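Local coordinates for protein malate dehydrogenase (Aeropyrum pernix, PDB 2D4A) that catalyses the reversible oxidation of (S)-malate to oxaloacetate, with either NAD or NADP as coenzyme, as a homotetramer, at residues E86-A91 against T116-A121; S141-S146 against I243-L248; I167-H172 against E262-I267; P180-V185 against I276-T281; Y254-I259 against K287-V292. All blocks are in the same frame, centred on the assembly; numbering follows the deposited sequence.

Contact 1 of 5, residues E86-A91 against T116-A121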
# COMPACT_ATOMS: atom_id res chain seq x y z
N GLU B 86 -15.78 -29.98 -23.11
CA GLU B 86 -14.76 -31.02 -23.22
C GLU B 86 -13.63 -30.54 -24.14
O GLU B 86 -12.49 -31.00 -24.01
CB GLU B 86 -15.34 -32.31 -23.81
CG GLU B 86 -16.69 -32.74 -23.24
CD GLU B 86 -16.67 -32.85 -21.74
OE1 GLU B 86 -16.60 -31.79 -21.06
OE2 GLU B 86 -16.72 -34.00 -21.23
N GLN B 87 -13.94 -29.63 -25.06
CA GLN B 87 -12.95 -29.13 -26.02
C GLN B 87 -11.95 -28.16 -25.37
O GLN B 87 -11.18 -27.46 -26.05
CB GLN B 87 -13.66 -28.45 -27.19
CG GLN B 87 -12.84 -28.29 -28.47
CD GLN B 87 -13.75 -27.95 -29.67
OE1 GLN B 87 -14.43 -26.92 -29.67
NE2 GLN B 87 -13.76 -28.82 -30.68
N LEU B 88 -11.99 -28.13 -24.04
CA LEU B 88 -11.10 -27.29 -23.24
C LEU B 88 -10.31 -28.26 -22.35
O LEU B 88 -9.08 -28.35 -22.43
CB LEU B 88 -11.95 -26.35 -22.38
CG LEU B 88 -11.20 -25.33 -21.53
CD1 LEU B 88 -10.94 -24.09 -22.37
CD2 LEU B 88 -12.03 -24.97 -20.31
N LEU B 89 -11.05 -29.00 -21.53
CA LEU B 89 -10.54 -30.01 -20.61
C LEU B 89 -9.31 -30.79 -21.08
O LEU B 89 -8.25 -30.75 -20.44
CB LEU B 89 -11.67 -30.99 -20.31
CG LEU B 89 -11.49 -32.12 -19.30
CD1 LEU B 89 -11.24 -31.55 -17.92
CD2 LEU B 89 -12.75 -33.00 -19.29
N GLU B 90 -9.39 -31.39 -22.27
CA GLU B 90 -8.38 -32.30 -22.81
C GLU B 90 -7.18 -31.46 -23.23
O GLU B 90 -6.04 -31.85 -23.03
CB GLU B 90 -8.96 -33.06 -24.00
CG GLU B 90 -8.06 -34.16 -24.55
CD GLU B 90 -8.82 -35.13 -25.43
OE1 GLU B 90 -9.81 -35.71 -24.93
OE2 GLU B 90 -8.43 -35.30 -26.61
N ALA B 91 -7.47 -30.30 -23.80
CA ALA B 91 -6.44 -29.37 -24.24
C ALA B 91 -5.59 -28.93 -23.03
O ALA B 91 -4.38 -29.14 -23.01
CB ALA B 91 -7.08 -28.16 -24.91
N THR B 116 -5.81 -22.47 -14.25
CA THR B 116 -6.37 -23.12 -15.42
C THR B 116 -7.65 -23.89 -15.13
O THR B 116 -7.75 -24.61 -14.14
CB THR B 116 -5.35 -24.08 -16.06
OG1 THR B 116 -4.05 -23.47 -16.08
CG2 THR B 116 -5.75 -24.41 -17.50
N ASN B 117 -8.64 -23.74 -16.02
CA ASN B 117 -9.94 -24.40 -15.89
C ASN B 117 -10.14 -25.54 -16.89
O ASN B 117 -9.64 -25.49 -18.01
CB ASN B 117 -11.06 -23.38 -16.05
CG ASN B 117 -11.32 -22.60 -14.79
OD1 ASN B 117 -11.55 -23.18 -13.73
ND2 ASN B 117 -11.30 -21.28 -14.89
N PRO B 118 -10.89 -26.59 -16.50
CA PRO B 118 -11.52 -26.79 -15.19
C PRO B 118 -10.50 -27.02 -14.06
O PRO B 118 -9.87 -28.08 -14.00
CB PRO B 118 -12.41 -28.02 -15.42
CG PRO B 118 -12.73 -27.95 -16.86
CD PRO B 118 -11.39 -27.58 -17.47
N VAL B 119 -10.37 -26.05 -13.15
CA VAL B 119 -9.41 -26.14 -12.05
C VAL B 119 -9.32 -27.48 -11.32
O VAL B 119 -8.24 -28.03 -11.13
CB VAL B 119 -9.66 -25.05 -10.98
CG1 VAL B 119 -8.43 -24.88 -10.11
CG2 VAL B 119 -10.00 -23.74 -11.64
N ASP B 120 -10.47 -28.00 -10.91
CA ASP B 120 -10.52 -29.26 -10.19
C ASP B 120 -9.84 -30.39 -10.96
O ASP B 120 -8.98 -31.09 -10.42
CB ASP B 120 -11.98 -29.60 -9.88
CG ASP B 120 -12.65 -28.49 -9.11
OD1 ASP B 120 -13.58 -27.85 -9.65
OD2 ASP B 120 -12.23 -28.25 -7.96
N ALA B 121 -10.23 -30.56 -12.22
CA ALA B 121 -9.63 -31.59 -13.04
C ALA B 121 -8.14 -31.29 -13.26
O ALA B 121 -7.31 -32.18 -13.18
CB ALA B 121 -10.36 -31.69 -14.37

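Contact 2 of 5, residues S141-S146 against I243-L248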
# COMPACT_ATOMS: atom_id res chain seq x y z
N SER B 141 -10.03 -21.69 -6.70
CA SER B 141 -11.46 -21.72 -7.00
C SER B 141 -12.33 -20.98 -6.04
O SER B 141 -13.07 -19.98 -6.29
CB SER B 141 -11.93 -23.18 -7.10
OG SER B 141 -11.60 -23.94 -5.96
N GLY B 142 -12.33 -21.32 -4.80
CA GLY B 142 -13.16 -20.78 -3.73
C GLY B 142 -13.08 -19.29 -3.40
O GLY B 142 -14.11 -18.66 -3.16
N ILE B 143 -11.88 -18.73 -3.37
CA ILE B 143 -11.72 -17.32 -3.06
C ILE B 143 -12.58 -16.53 -4.05
O ILE B 143 -13.44 -15.76 -3.63
CB ILE B 143 -10.22 -16.88 -3.16
CG1 ILE B 143 -9.44 -17.47 -1.98
CG2 ILE B 143 -10.09 -15.35 -3.16
CD1 ILE B 143 -7.94 -17.33 -2.11
N LEU B 144 -12.37 -16.74 -5.34
CA LEU B 144 -13.16 -16.03 -6.34
C LEU B 144 -14.67 -16.31 -6.25
O LEU B 144 -15.47 -15.39 -6.46
CB LEU B 144 -12.66 -16.32 -7.75
CG LEU B 144 -13.35 -15.57 -8.91
CD1 LEU B 144 -13.44 -14.07 -8.64
CD2 LEU B 144 -12.56 -15.85 -10.17
N ASP B 145 -15.07 -17.54 -5.95
CA ASP B 145 -16.51 -17.83 -5.84
C ASP B 145 -17.08 -17.03 -4.67
O ASP B 145 -18.16 -16.44 -4.75
CB ASP B 145 -16.79 -19.32 -5.58
CG ASP B 145 -16.36 -20.21 -6.73
OD1 ASP B 145 -16.68 -19.90 -7.90
OD2 ASP B 145 -15.70 -21.24 -6.45
N SER B 146 -16.33 -17.03 -3.57
CA SER B 146 -16.71 -16.33 -2.36
C SER B 146 -16.81 -14.81 -2.56
O SER B 146 -17.73 -14.16 -2.06
CB SER B 146 -15.69 -16.67 -1.26
OG SER B 146 -16.00 -16.05 -0.03
N ILE B 243 -7.60 -18.97 6.44
CA ILE B 243 -8.50 -20.00 5.99
C ILE B 243 -9.18 -19.53 4.72
O ILE B 243 -9.99 -18.61 4.78
CB ILE B 243 -9.58 -20.29 7.01
CG1 ILE B 243 -8.93 -20.86 8.25
CG2 ILE B 243 -10.62 -21.27 6.40
CD1 ILE B 243 -9.93 -21.36 9.31
N TYR B 244 -8.93 -20.21 3.71
CA TYR B 244 -9.49 -19.90 2.38
C TYR B 244 -9.93 -21.21 1.72
O TYR B 244 -9.35 -22.26 1.99
CB TYR B 244 -8.44 -19.27 1.44
CG TYR B 244 -8.07 -17.82 1.67
CD1 TYR B 244 -6.76 -17.39 1.48
CD2 TYR B 244 -9.03 -16.87 2.05
CE1 TYR B 244 -6.40 -16.07 1.66
CE2 TYR B 244 -8.67 -15.54 2.24
CZ TYR B 244 -7.35 -15.14 2.05
OH TYR B 244 -6.97 -13.83 2.25
N PRO B 245 -10.96 -21.16 0.87
CA PRO B 245 -11.45 -22.36 0.18
C PRO B 245 -10.59 -22.54 -1.08
O PRO B 245 -10.41 -21.58 -1.84
CB PRO B 245 -12.89 -22.00 -0.15
CG PRO B 245 -12.81 -20.53 -0.42
CD PRO B 245 -11.92 -20.05 0.73
N TYR B 246 -10.07 -23.75 -1.29
CA TYR B 246 -9.21 -24.09 -2.43
C TYR B 246 -9.61 -25.46 -2.94
O TYR B 246 -10.18 -26.25 -2.18
CB TYR B 246 -7.73 -24.19 -2.01
CG TYR B 246 -7.00 -22.87 -1.83
CD1 TYR B 246 -6.54 -22.16 -2.92
CD2 TYR B 246 -6.82 -22.33 -0.56
CE1 TYR B 246 -5.92 -20.93 -2.77
CE2 TYR B 246 -6.19 -21.09 -0.39
CZ TYR B 246 -5.75 -20.40 -1.51
OH TYR B 246 -5.19 -19.15 -1.37
N SER B 247 -9.34 -25.76 -4.20
CA SER B 247 -9.62 -27.10 -4.72
C SER B 247 -8.38 -27.90 -4.35
O SER B 247 -7.28 -27.61 -4.82
CB SER B 247 -9.83 -27.08 -6.23
OG SER B 247 -11.03 -26.42 -6.56
N LEU B 248 -8.59 -28.89 -3.50
CA LEU B 248 -7.50 -29.74 -3.02
C LEU B 248 -7.79 -31.22 -3.22
O LEU B 248 -8.95 -31.63 -3.31
CB LEU B 248 -7.27 -29.45 -1.53
CG LEU B 248 -6.93 -28.00 -1.19
CD1 LEU B 248 -7.00 -27.78 0.30
CD2 LEU B 248 -5.54 -27.67 -1.72
O HOH W 1 -9.08 -20.39 -3.82

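Contact 3 of 5, residues I167-H172 against E262-I267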
# COMPACT_ATOMS: atom_id res chain seq x y z
N ILE B 167 -19.81 -18.32 2.60
CA ILE B 167 -19.20 -19.64 2.63
C ILE B 167 -19.65 -20.47 1.42
O ILE B 167 -20.84 -20.60 1.15
CB ILE B 167 -19.57 -20.35 3.98
CG1 ILE B 167 -18.87 -19.64 5.14
CG2 ILE B 167 -19.19 -21.83 3.93
CD1 ILE B 167 -17.35 -19.61 5.04
N VAL B 168 -18.69 -21.02 0.69
CA VAL B 168 -18.99 -21.84 -0.48
C VAL B 168 -18.21 -23.16 -0.42
O VAL B 168 -17.23 -23.27 0.31
CB VAL B 168 -18.66 -21.09 -1.81
CG1 VAL B 168 -19.61 -19.92 -2.00
CG2 VAL B 168 -17.22 -20.58 -1.78
N LEU B 169 -18.66 -24.16 -1.17
CA LEU B 169 -18.00 -25.47 -1.20
C LEU B 169 -18.34 -26.20 -2.50
O LEU B 169 -19.12 -25.71 -3.32
CB LEU B 169 -18.49 -26.36 -0.06
CG LEU B 169 -18.26 -26.03 1.41
CD1 LEU B 169 -19.26 -26.80 2.25
CD2 LEU B 169 -16.83 -26.35 1.81
N GLY B 170 -17.75 -27.38 -2.67
CA GLY B 170 -18.03 -28.19 -3.84
C GLY B 170 -16.90 -28.28 -4.83
O GLY B 170 -15.90 -28.96 -4.60
N MET B 171 -17.09 -27.61 -5.96
CA MET B 171 -16.10 -27.58 -7.02
C MET B 171 -16.32 -26.30 -7.79
O MET B 171 -17.34 -25.64 -7.60
CB MET B 171 -16.22 -28.83 -7.90
CG MET B 171 -17.64 -29.21 -8.35
SD MET B 171 -18.04 -28.55 -9.99
CE MET B 171 -18.90 -27.15 -9.51
N HIS B 172 -15.38 -25.95 -8.65
CA HIS B 172 -15.46 -24.72 -9.41
C HIS B 172 -16.26 -24.84 -10.70
O HIS B 172 -15.69 -24.91 -11.79
CB HIS B 172 -14.05 -24.22 -9.72
CG HIS B 172 -13.98 -22.74 -9.93
ND1 HIS B 172 -13.27 -22.16 -10.96
CD2 HIS B 172 -14.52 -21.72 -9.22
CE1 HIS B 172 -13.38 -20.85 -10.88
NE2 HIS B 172 -14.13 -20.55 -9.84
N GLU B 262 -13.55 -28.40 -3.81
CA GLU B 262 -13.42 -27.04 -3.30
C GLU B 262 -13.79 -27.06 -1.81
O GLU B 262 -14.97 -27.10 -1.45
CB GLU B 262 -14.37 -26.11 -4.07
CG GLU B 262 -14.26 -24.64 -3.69
CD GLU B 262 -14.95 -23.71 -4.68
OE1 GLU B 262 -14.70 -23.83 -5.89
OE2 GLU B 262 -15.72 -22.84 -4.24
N VAL B 263 -12.77 -27.04 -0.95
CA VAL B 263 -12.98 -27.08 0.50
C VAL B 263 -12.14 -26.01 1.21
O VAL B 263 -11.18 -25.50 0.64
CB VAL B 263 -12.60 -28.48 1.09
CG1 VAL B 263 -13.60 -29.55 0.63
CG2 VAL B 263 -11.21 -28.88 0.65
N PRO B 264 -12.52 -25.64 2.46
CA PRO B 264 -11.80 -24.63 3.26
C PRO B 264 -10.49 -25.21 3.81
O PRO B 264 -10.45 -26.36 4.26
CB PRO B 264 -12.78 -24.30 4.39
CG PRO B 264 -14.10 -24.72 3.85
CD PRO B 264 -13.80 -25.98 3.09
N ALA B 265 -9.42 -24.43 3.78
CA ALA B 265 -8.15 -24.91 4.27
C ALA B 265 -7.25 -23.80 4.80
O ALA B 265 -7.33 -22.65 4.35
CB ALA B 265 -7.44 -25.67 3.17
N VAL B 266 -6.40 -24.18 5.74
CA VAL B 266 -5.42 -23.30 6.36
C VAL B 266 -4.23 -23.22 5.41
O VAL B 266 -3.61 -24.24 5.10
CB VAL B 266 -4.91 -23.88 7.69
CG1 VAL B 266 -3.98 -22.89 8.36
CG2 VAL B 266 -6.07 -24.23 8.59
N ILE B 267 -3.91 -22.02 4.94
CA ILE B 267 -2.80 -21.84 4.02
C ILE B 267 -1.64 -21.18 4.75
O ILE B 267 -1.83 -20.21 5.48
CB ILE B 267 -3.25 -20.99 2.81
CG1 ILE B 267 -2.10 -20.75 1.84
CG2 ILE B 267 -3.81 -19.68 3.31
CD1 ILE B 267 -1.45 -22.01 1.32

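Contact 4 of 5, residues P180-V185 against I276-T281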
# COMPACT_ATOMS: atom_id res chain seq x y z
N PRO B 180 -25.70 -20.77 3.00
CA PRO B 180 -26.41 -19.65 3.63
C PRO B 180 -26.58 -19.79 5.15
O PRO B 180 -26.57 -18.80 5.88
CB PRO B 180 -27.75 -19.64 2.90
CG PRO B 180 -27.39 -20.13 1.54
CD PRO B 180 -26.47 -21.29 1.85
N ARG B 181 -26.75 -21.02 5.61
CA ARG B 181 -26.90 -21.29 7.03
C ARG B 181 -25.66 -20.80 7.76
O ARG B 181 -25.72 -20.39 8.91
CB ARG B 181 -27.08 -22.79 7.25
CG ARG B 181 -27.32 -23.22 8.68
CD ARG B 181 -27.62 -24.70 8.72
NE ARG B 181 -26.42 -25.49 8.47
CZ ARG B 181 -25.53 -25.78 9.41
NH1 ARG B 181 -25.71 -25.35 10.65
NH2 ARG B 181 -24.45 -26.49 9.10
N LEU B 182 -24.52 -20.84 7.08
CA LEU B 182 -23.29 -20.42 7.72
C LEU B 182 -22.73 -19.11 7.20
O LEU B 182 -21.56 -18.79 7.43
CB LEU B 182 -22.24 -21.52 7.57
CG LEU B 182 -22.55 -22.91 8.14
CD1 LEU B 182 -21.44 -23.85 7.71
CD2 LEU B 182 -22.67 -22.87 9.66
N SER B 183 -23.56 -18.35 6.50
CA SER B 183 -23.13 -17.07 5.94
C SER B 183 -23.76 -15.90 6.68
O SER B 183 -24.68 -16.10 7.47
CB SER B 183 -23.49 -16.99 4.46
OG SER B 183 -22.78 -17.96 3.71
N SER B 184 -23.27 -14.70 6.46
CA SER B 184 -23.84 -13.55 7.13
C SER B 184 -23.36 -12.22 6.57
O SER B 184 -22.53 -12.18 5.66
CB SER B 184 -23.54 -13.63 8.63
OG SER B 184 -22.15 -13.73 8.85
N VAL B 185 -23.92 -11.14 7.11
CA VAL B 185 -23.61 -9.78 6.70
C VAL B 185 -23.56 -8.89 7.94
O VAL B 185 -24.58 -8.69 8.61
CB VAL B 185 -24.70 -9.24 5.75
CG1 VAL B 185 -24.38 -7.81 5.32
CG2 VAL B 185 -24.82 -10.14 4.54
N ILE B 276 -10.27 -27.80 6.66
CA ILE B 276 -11.33 -27.67 7.65
C ILE B 276 -12.61 -28.33 7.16
O ILE B 276 -12.98 -28.21 5.99
CB ILE B 276 -11.61 -26.19 7.98
CG1 ILE B 276 -10.31 -25.53 8.44
CG2 ILE B 276 -12.66 -26.10 9.08
CD1 ILE B 276 -10.37 -24.04 8.46
N GLU B 277 -13.28 -29.03 8.07
CA GLU B 277 -14.53 -29.70 7.76
C GLU B 277 -15.70 -28.98 8.40
O GLU B 277 -15.86 -29.03 9.62
CB GLU B 277 -14.50 -31.15 8.24
CG GLU B 277 -13.71 -32.07 7.33
CD GLU B 277 -13.79 -33.52 7.76
OE1 GLU B 277 -14.91 -34.01 8.02
OE2 GLU B 277 -12.72 -34.17 7.83
N LEU B 278 -16.50 -28.31 7.59
CA LEU B 278 -17.65 -27.57 8.10
C LEU B 278 -18.78 -28.50 8.56
O LEU B 278 -19.04 -29.53 7.93
CB LEU B 278 -18.19 -26.61 7.03
CG LEU B 278 -17.26 -25.64 6.30
CD1 LEU B 278 -18.04 -24.99 5.17
CD2 LEU B 278 -16.70 -24.60 7.24
N PRO B 279 -19.46 -28.15 9.66
CA PRO B 279 -20.57 -28.99 10.16
C PRO B 279 -21.71 -28.87 9.15
O PRO B 279 -22.26 -27.79 8.94
CB PRO B 279 -20.89 -28.37 11.52
CG PRO B 279 -20.52 -26.92 11.32
CD PRO B 279 -19.22 -27.01 10.56
N LEU B 280 -22.06 -30.00 8.53
CA LEU B 280 -23.07 -30.05 7.49
C LEU B 280 -24.37 -30.80 7.78
O LEU B 280 -24.39 -31.83 8.47
CB LEU B 280 -22.43 -30.65 6.23
CG LEU B 280 -21.78 -29.79 5.14
CD1 LEU B 280 -21.26 -28.46 5.69
CD2 LEU B 280 -20.67 -30.60 4.49
N THR B 281 -25.46 -30.31 7.20
CA THR B 281 -26.76 -30.94 7.37
C THR B 281 -26.95 -31.98 6.28
O THR B 281 -26.14 -32.08 5.36
CB THR B 281 -27.89 -29.91 7.25
OG1 THR B 281 -27.93 -29.41 5.91
CG2 THR B 281 -27.65 -28.76 8.21

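Contact 5 of 5, residues Y254-I259 against K287-V292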
# COMPACT_ATOMS: atom_id res chain seq x y z
N TYR B 254 -13.91 -34.70 4.78
CA TYR B 254 -15.29 -34.79 4.31
C TYR B 254 -15.61 -36.22 3.91
O TYR B 254 -16.60 -36.47 3.23
CB TYR B 254 -15.52 -33.83 3.13
CG TYR B 254 -15.50 -32.38 3.54
CD1 TYR B 254 -14.30 -31.71 3.73
CD2 TYR B 254 -16.69 -31.70 3.82
CE1 TYR B 254 -14.27 -30.40 4.18
CE2 TYR B 254 -16.67 -30.39 4.28
CZ TYR B 254 -15.46 -29.74 4.46
OH TYR B 254 -15.43 -28.45 4.93
N GLY B 255 -14.87 -37.44 4.27
CA GLY B 255 -15.08 -38.85 3.98
C GLY B 255 -14.88 -39.27 2.54
O GLY B 255 -15.45 -40.26 2.09
N TYR B 256 -14.14 -38.49 1.87
CA TYR B 256 -13.82 -38.76 0.46
C TYR B 256 -12.32 -38.87 0.31
O TYR B 256 -11.59 -38.23 1.09
CB TYR B 256 -14.37 -37.61 -0.42
CG TYR B 256 -15.88 -37.60 -0.48
CD1 TYR B 256 -16.52 -38.50 -1.36
CD2 TYR B 256 -16.64 -36.66 0.17
CE1 TYR B 256 -17.91 -38.52 -1.41
CE2 TYR B 256 -18.01 -36.65 0.06
CZ TYR B 256 -18.65 -37.61 -0.67
OH TYR B 256 -20.02 -37.60 -0.83
N ASN B 257 -11.87 -39.37 -0.81
CA ASN B 257 -10.42 -39.48 -1.06
C ASN B 257 -10.18 -39.79 -2.51
O ASN B 257 -11.07 -40.26 -3.22
CB ASN B 257 -9.73 -40.43 -0.11
CG ASN B 257 -10.17 -41.87 -0.15
OD1 ASN B 257 -11.17 -42.30 0.41
ND2 ASN B 257 -9.41 -42.67 -0.91
N ASP B 258 -8.98 -39.75 -2.91
CA ASP B 258 -8.76 -40.04 -4.35
C ASP B 258 -9.80 -39.31 -5.14
O ASP B 258 -10.31 -39.58 -6.20
CB ASP B 258 -8.63 -41.51 -4.63
CG ASP B 258 -8.17 -41.76 -6.07
OD1 ASP B 258 -7.02 -41.37 -6.41
OD2 ASP B 258 -8.89 -42.38 -6.85
N ILE B 259 -9.81 -37.84 -4.95
CA ILE B 259 -10.63 -36.87 -5.72
C ILE B 259 -10.29 -35.44 -5.30
O ILE B 259 -9.71 -35.23 -4.24
CB ILE B 259 -12.15 -37.16 -5.51
CG1 ILE B 259 -12.97 -36.38 -6.54
CG2 ILE B 259 -12.57 -36.80 -4.09
CD1 ILE B 259 -12.54 -36.64 -8.01
N LYS B 287 -25.47 -31.98 -1.38
CA LYS B 287 -24.92 -31.07 -2.37
C LYS B 287 -23.41 -31.24 -2.53
O LYS B 287 -22.87 -31.09 -3.63
CB LYS B 287 -25.28 -29.63 -1.99
CG LYS B 287 -26.79 -29.43 -1.84
CD LYS B 287 -27.28 -28.18 -2.56
CE LYS B 287 -27.78 -27.11 -1.60
NZ LYS B 287 -29.01 -27.56 -0.88
N PHE B 288 -22.71 -31.57 -1.45
CA PHE B 288 -21.27 -31.77 -1.54
C PHE B 288 -20.99 -33.05 -2.32
O PHE B 288 -20.09 -33.12 -3.16
CB PHE B 288 -20.66 -31.88 -0.14
CG PHE B 288 -19.16 -31.98 -0.16
CD1 PHE B 288 -18.39 -30.84 -0.32
CD2 PHE B 288 -18.53 -33.22 -0.08
CE1 PHE B 288 -17.01 -30.94 -0.41
CE2 PHE B 288 -17.16 -33.33 -0.17
CZ PHE B 288 -16.39 -32.19 -0.34
N ASP B 289 -21.78 -34.07 -2.00
CA ASP B 289 -21.67 -35.38 -2.63
C ASP B 289 -21.86 -35.26 -4.13
O ASP B 289 -21.20 -35.94 -4.92
CB ASP B 289 -22.72 -36.30 -2.02
CG ASP B 289 -22.60 -37.71 -2.51
OD1 ASP B 289 -21.49 -38.28 -2.43
OD2 ASP B 289 -23.63 -38.26 -2.96
N GLU B 290 -22.76 -34.37 -4.53
CA GLU B 290 -23.03 -34.15 -5.94
C GLU B 290 -21.86 -33.41 -6.58
O GLU B 290 -21.49 -33.69 -7.72
CB GLU B 290 -24.34 -33.38 -6.11
CG GLU B 290 -25.56 -34.30 -6.05
CD GLU B 290 -26.86 -33.55 -5.93
OE1 GLU B 290 -26.99 -32.46 -6.52
OE2 GLU B 290 -27.78 -34.06 -5.25
N ALA B 291 -21.27 -32.48 -5.84
CA ALA B 291 -20.13 -31.73 -6.35
C ALA B 291 -18.98 -32.70 -6.63
O ALA B 291 -18.29 -32.56 -7.63
CB ALA B 291 -19.70 -30.69 -5.33
N VAL B 292 -18.79 -33.66 -5.74
CA VAL B 292 -17.71 -34.64 -5.90
C VAL B 292 -17.92 -35.51 -7.12
O VAL B 292 -16.95 -36.00 -7.71
CB VAL B 292 -17.61 -35.58 -4.68
CG1 VAL B 292 -16.50 -36.59 -4.90
CG2 VAL B 292 -17.35 -34.77 -3.41

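Contact 1 of 5, residues E86-A91 against T116-A121
Leu89 and Pro118 carry this contact within the Rossmann-type NAD-binding domain, where the first turn of helix 86-106 packs on the loop leading into helix 119-130. Their alpha carbons make the nearest backbone pair, with Leu89 CA and Pro118 CA 6.4 Å apart. The side chain of Leu89 crosses the proline at about a right angle. A chi1 of -176° sets its CG opposite the backbone N, and the branch then runs towards the second segment. Its CD1 reaches both Pro118, 4.0 Å from CD and from CG, and the first turn of helix 119-130. Leu88 and Pro118 slide past each other in opposite directions, Leu88 CD2 lying 3.9 Å from Pro118 CD and 3.4 Å from Asn117 O, so both leucines converge on this CD. The peptide bond before Pro118 is cis, and the proline stands at the N-cap of helix 119-130. Thr116 and Asn117, immediately before it, probably bind NADP(+), and Asn117 the substrate as well, as inferred by similarity. The carbonyl of Asn117 is tied back to helix 86-106 by a hydrogen bond from Asn92 ND2. The same Leu89 CD1 meets Ala121 CB at 3.7 Å.

Contact 2 of 5, residues S141-S146 against I243-L248
Gly142 and Pro245 bring the two backbones closest, with Gly142 CA 4.6 Å from Pro245 CA. Helix 142-146 and strand 243-248 run at 120° to each other, their axes 7.2 Å apart at closest approach. Pro245 CG lies against the glycine backbone, where a beta carbon would collide with it, so the approach depends on the bare residue. A water bridges the segments beside this point: it donates to Pro245 O at 2.7 Å and accepts from Ile143 N, with a weaker bond from Ser141 N. Ile143 has the most area buried. Its CG1 lies opposite the carbonyl carbon (chi1 -71°), sending CD1 over one face of the Tyr244 ring, 4.1 Å from the centroid, in a CH-pi contact. The same methyl also touches Tyr246, lying 3.8 Å from CZ. An alanine in place of Ile143 lacks CD1 and would probably leave a gap over the Tyr244 face and beside Tyr246. At the other end Ser141 OG and Ser247 OG stand 2.6 Å apart, hydrogen-bonded with the proton's place unsettled; Ser247 OG also bonds Asp120. Around this core, helix 223-237 packs on Ile143 and bonds Tyr246 OH through Thr232, strand 260-268 pairs with strand 242-251, and Glu49 of a neighbouring subunit touches Ile143.

Contact 3 of 5, residues I167-H172 against E262-I267
Glu262 reaches towards the loop after strand 164-169 with CG opposite its own backbone N (chi1 -176°) and its chain extended beyond, which takes the carboxylate in beside Val168, Met171 and His172. OE2 lies 3.7 Å from Val168 CG2 and close to Asp145 OD2, a like charge. OE1, weakly hydrogen-bonded to Ser141 OG, is turned towards the other end of the segment, 3.9 Å from His172 CB, with ring and carboxylate planes 46° apart. Leu169 has its CG opposite the carbonyl carbon, and CD2 crosses Pro264 at about a right angle, meeting the CD edge of its ring. The backbones themselves form a single antiparallel, hydrogen-bonded bridge between Gly170 and Glu262. Glu262 N donates to Gly170 O from above the carbonyl plane, while the return bond, Gly170 N to Glu262 O at 3.0 Å, is weak. Gly170 takes backbone angles that call for glycine. His172, two residues past Gly170 and by similarity the proton acceptor, has its N bonded to Asp120 OD1. Strand 260-268 is flanked by strands 242-251 and 271-275; the bridge, made just past the end of strand 164-169, links that strand's separate sheet to it, with helix 282-300 packed on Met171 and Val263.

Contact 4 of 5, residues P180-V185 against I276-T281
Leu278 is the first residue of its segment to touch 180-185: its CB lies 4.3 Å from Leu182 CD1, and its own side chain continues inward onto Ile167 and Leu169 of strand 164-169. Pro279 follows with its carbonyl. Pro279 O stands near the plane of the Arg181 guanidinium, at its edge and 2.6 Å from NH2, while Leu182 CD1 also comes within 4.2 Å of that oxygen. Leu280 adds little beyond its backbone, passing obliquely beside the same NH2. With Thr281 the contact changes character, because CG2 sits over one face of the guanidinium, 3.5 Å from Arg181 NE, with Leu182 CD2 over the opposite face. Arg181 reaches all this by extending through its first two torsions and bending at chi3 (73°), which turns the flat group across the loop. Its NE also forms a salt bridge with Glu284 in the first turn of helix 282-300. Val188 and Pro189 of a neighbouring subunit pack on Leu278 and Pro279. Thr281 is the N-cap of that helix: its side chain caps a backbone N just beyond, and Glu284 OE1 accepts a weak bond from Thr281 N, consistent with a capping box.

Contact 5 of 5, residues Y254-I259 against K287-V292
Phe288 meets two tyrosines in two different ways, its face turned to Tyr254 and its CE2 edge to Tyr256. Tyr254 makes an offset stack with it, the ring centroids 4.9 Å apart and the planes at 25°. Tyr256 slides past in the opposite direction, its CD2 near the plane of the phenylalanine ring and 3.4 Å from CE2; the two rings are inclined at 45°, neither stacked nor edge-to-face. The three form an aromatic cluster in which helix 282-300 is packed against the loop joining strands 242-251 and 260-268, a loop containing a G1 beta bulge at Gly255 and Tyr256, within the alpha/beta C-terminal domain. Replacing Phe288 by an alanine would probably leave Tyr254 without its stacking partner and open a gap beside Tyr256. One turn further along the helix, Val292 covers a face of the Tyr256 ring, CG2 lying 4.0 Å from the centroid and almost on the ring normal. Its other methyl, CG1, stands opposite the backbone N (chi1 179°) and meets Ile259 CG1 at 3.9 Å. The hydroxyl of Tyr254 points elsewhere, bonding Ile276 O and Leu278 N, while Phe177 and Val263 also pack on Phe288.

From the N terminus, contact 1 closes the first and shortest loop, inside the NAD-binding domain, before any other opens. Contact 2 then joins helix 142-157 to strand 242-251, and contacts 3 and 4 both open before it closes, so each crosses it. Contacts 3 and 4 cross each other as well. Contact 5 opens after contact 2 has closed and crosses both 3 and 4; none nests within another. Through Asp120, contact 1 joins the NAD-binding domain to contacts 2 and 3. Contacts 2 and 3 share neighbouring strands 242-251 and 260-268, while the 254-259 loop of contact 5 meets the 276-281 loop of contact 4.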